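Local coordinates for protein flower-specific defensin (Nicotiana alata, PDB 4AAZ) that defends the plant as an antifungal peptide active against Fusarium oxysporum and Botrytis cinerea and slows the growth of Helicoverpa insect pests, at residues H33-I37 against L38-L42. Numbering follows the deposited sequence.
With PO4 (phosphate ion), chain F; EDO (1,2-ethanediol), chain D.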
loop_
_atom_site.group_PDB
_atom_site.type_symbol
_atom_site.label_atom_id
_atom_site.label_comp_id
_atom_site.label_asym_id
_atom_site.label_seq_id
_atom_site.Cartn_x
_atom_site.Cartn_y
_atom_site.Cartn_z
ATOM N N HIS A 33 -1.114 3.419 0.689
ATOM C CA HIS A 33 -2.274 4.211 0.340
ATOM C C HIS A 33 -3.042 3.541 -0.787
ATOM O O HIS A 33 -2.515 2.644 -1.476
ATOM C CB HIS A 33 -1.857 5.622 -0.077
ATOM C CG HIS A 33 -1.107 5.648 -1.369
ATOM N ND1 HIS A 33 0.224 5.303 -1.450
ATOM C CD2 HIS A 33 -1.501 5.939 -2.629
ATOM C CE1 HIS A 33 0.617 5.374 -2.709
ATOM N NE2 HIS A 33 -0.407 5.761 -3.444
ATOM N N CYS A 34 -4.277 3.976 -0.999
ATOM C CA CYS A 34 -5.107 3.437 -2.073
ATOM C C CYS A 34 -4.968 4.256 -3.335
ATOM O O CYS A 34 -4.953 5.478 -3.298
ATOM C CB CYS A 34 -6.576 3.426 -1.677
ATOM S SG CYS A 34 -6.976 2.477 -0.212
ATOM N N SER A 35 -4.893 3.576 -4.481
ATOM C CA SER A 35 -4.966 4.282 -5.766
ATOM C C SER A 35 -6.428 4.574 -6.102
ATOM O O SER A 35 -7.339 4.011 -5.502
ATOM C CB SER A 35 -4.268 3.493 -6.864
ATOM O OG SER A 35 -5.018 2.365 -7.253
ATOM N N LYS A 36 -6.646 5.514 -7.017
ATOM C CA LYS A 36 -8.006 5.985 -7.273
ATOM C C LYS A 36 -8.769 5.168 -8.291
ATOM O O LYS A 36 -9.992 5.036 -8.185
ATOM C CB LYS A 36 -8.011 7.455 -7.703
ATOM C CG LYS A 36 -7.753 8.404 -6.540
ATOM C CD LYS A 36 -8.131 9.838 -6.872
ATOM C CE LYS A 36 -7.222 10.426 -7.946
ATOM N NZ LYS A 36 -5.955 10.964 -7.372
ATOM N N ILE A 37 -8.083 4.617 -9.291
ATOM C CA ILE A 37 -8.791 4.054 -10.420
ATOM C C ILE A 37 -8.834 2.531 -10.369
ATOM O O ILE A 37 -9.912 1.957 -10.279
ATOM C CB ILE A 37 -8.227 4.595 -11.766
ATOM C CG1 ILE A 37 -8.352 6.128 -11.793
ATOM C CG2 ILE A 37 -8.920 3.939 -12.939
ATOM C CD1 ILE A 37 -9.790 6.629 -11.580
ATOM N N LEU A 38 -7.676 1.870 -10.366
ATOM C CA LEU A 38 -7.648 0.431 -10.189
ATOM C C LEU A 38 -7.852 0.055 -8.708
ATOM O O LEU A 38 -8.086 -1.108 -8.383
ATOM C CB LEU A 38 -6.354 -0.186 -10.734
ATOM C CG LEU A 38 -6.242 -0.202 -12.267
ATOM C CD1 LEU A 38 -4.787 -0.449 -12.714
ATOM C CD2 LEU A 38 -7.186 -1.233 -12.892
ATOM N N ARG A 39 -7.773 1.037 -7.807
ATOM C CA ARG A 39 -8.084 0.844 -6.373
ATOM C C ARG A 39 -7.199 -0.260 -5.788
ATOM O O ARG A 39 -7.657 -1.219 -5.178
ATOM C CB ARG A 39 -9.576 0.624 -6.154
ATOM C CG ARG A 39 -10.356 1.770 -6.788
ATOM C CD ARG A 39 -11.710 1.957 -6.204
ATOM N NE ARG A 39 -12.610 0.931 -6.689
ATOM C CZ ARG A 39 -13.904 0.887 -6.390
ATOM N NH1 ARG A 39 -14.427 1.830 -5.626
ATOM N NH2 ARG A 39 -14.661 -0.094 -6.863
ATOM N N ARG A 40 -5.909 -0.074 -5.993
ATOM C CA ARG A 40 -4.883 -0.954 -5.474
ATOM C C ARG A 40 -4.279 -0.389 -4.185
ATOM O O ARG A 40 -4.222 0.830 -3.995
ATOM C CB ARG A 40 -3.787 -1.104 -6.525
ATOM C CG ARG A 40 -4.322 -1.622 -7.863
ATOM C CD ARG A 40 -3.225 -1.915 -8.849
ATOM N NE ARG A 40 -2.593 -0.695 -9.314
ATOM C CZ ARG A 40 -1.332 -0.600 -9.684
ATOM N NH1 ARG A 40 -0.511 -1.643 -9.593
ATOM N NH2 ARG A 40 -0.883 0.542 -10.173
ATOM N N CYS A 41 -3.813 -1.278 -3.306
ATOM C CA CYS A 41 -3.016 -0.856 -2.164
ATOM C C CYS A 41 -1.570 -0.717 -2.601
ATOM O O CYS A 41 -0.924 -1.733 -2.943
ATOM C CB CYS A 41 -3.162 -1.888 -1.064
ATOM S SG CYS A 41 -2.110 -1.598 0.375
ATOM N N LEU A 42 -1.091 0.524 -2.643
ATOM C CA LEU A 42 0.273 0.810 -3.049
ATOM C C LEU A 42 1.097 1.149 -1.836
ATOM O O LEU A 42 0.794 2.101 -1.098
ATOM C CB LEU A 42 0.316 1.949 -4.065
ATOM C CG LEU A 42 -0.501 1.718 -5.337
ATOM C CD1 LEU A 42 -0.413 2.973 -6.253
ATOM C CD2 LEU A 42 -0.027 0.483 -6.064
HETATM P P PO4 F . -3.799 2.881 -10.545
HETATM O O1 PO4 F . -3.825 1.804 -9.514
HETATM O O2 PO4 F . -3.354 4.206 -9.968
HETATM O O3 PO4 F . -2.715 2.493 -11.515
HETATM O O4 PO4 F . -5.123 3.011 -11.160
HETATM C C1 EDO D . -11.217 -1.127 -9.869
HETATM O O1 EDO D . -12.042 -1.131 -8.703
HETATM C C2 EDO D . -10.483 -2.454 -9.907
HETATM O O2 EDO D . -11.472 -3.496 -9.802
#
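S35 reaches across the turn with its hydroxyl: OG, set between its own backbone N and carbonyl carbon (chi1 73°), accepts the N-H of R40 at 2.9 Å (N to OG) and donates to phosphate O1 at 2.6 Å (OG to O1). That same oxygen meets the R40 guanidinium at its edge, NE to O1 2.8 Å and nearly straight (167°), while NH2 bonds O3 at 3.0 Å. The backbone N-H of L38 donates to phosphate O4, so the ion, probably from the crystallisation liquor, bridges S35 on the outgoing limb, L38 at the turn and R40 on the returning limb. A bend at chi3 of R40 turns one face of the guanidinium to L42, with CD2 4.0 Å above its centre; NH1 of R40 forms a salt bridge with E6. This loop joins strands 31-34 and 41-46, the beta hairpin of the cysteine-stabilised alpha-beta fold of plant defensins. H33 and L42 form an antiparallel hydrogen-bonded pair, and the imidazole lies obliquely across the leucine, CE1 to CB 3.7 Å. The next pair, C34 and C41, is non-hydrogen-bonded and points to the other face, into disulfides with C14 and C20. R39 runs past the carbonyl oxygens of K36 and I37, its NE donating to ethanediol O1 at 2.9 Å.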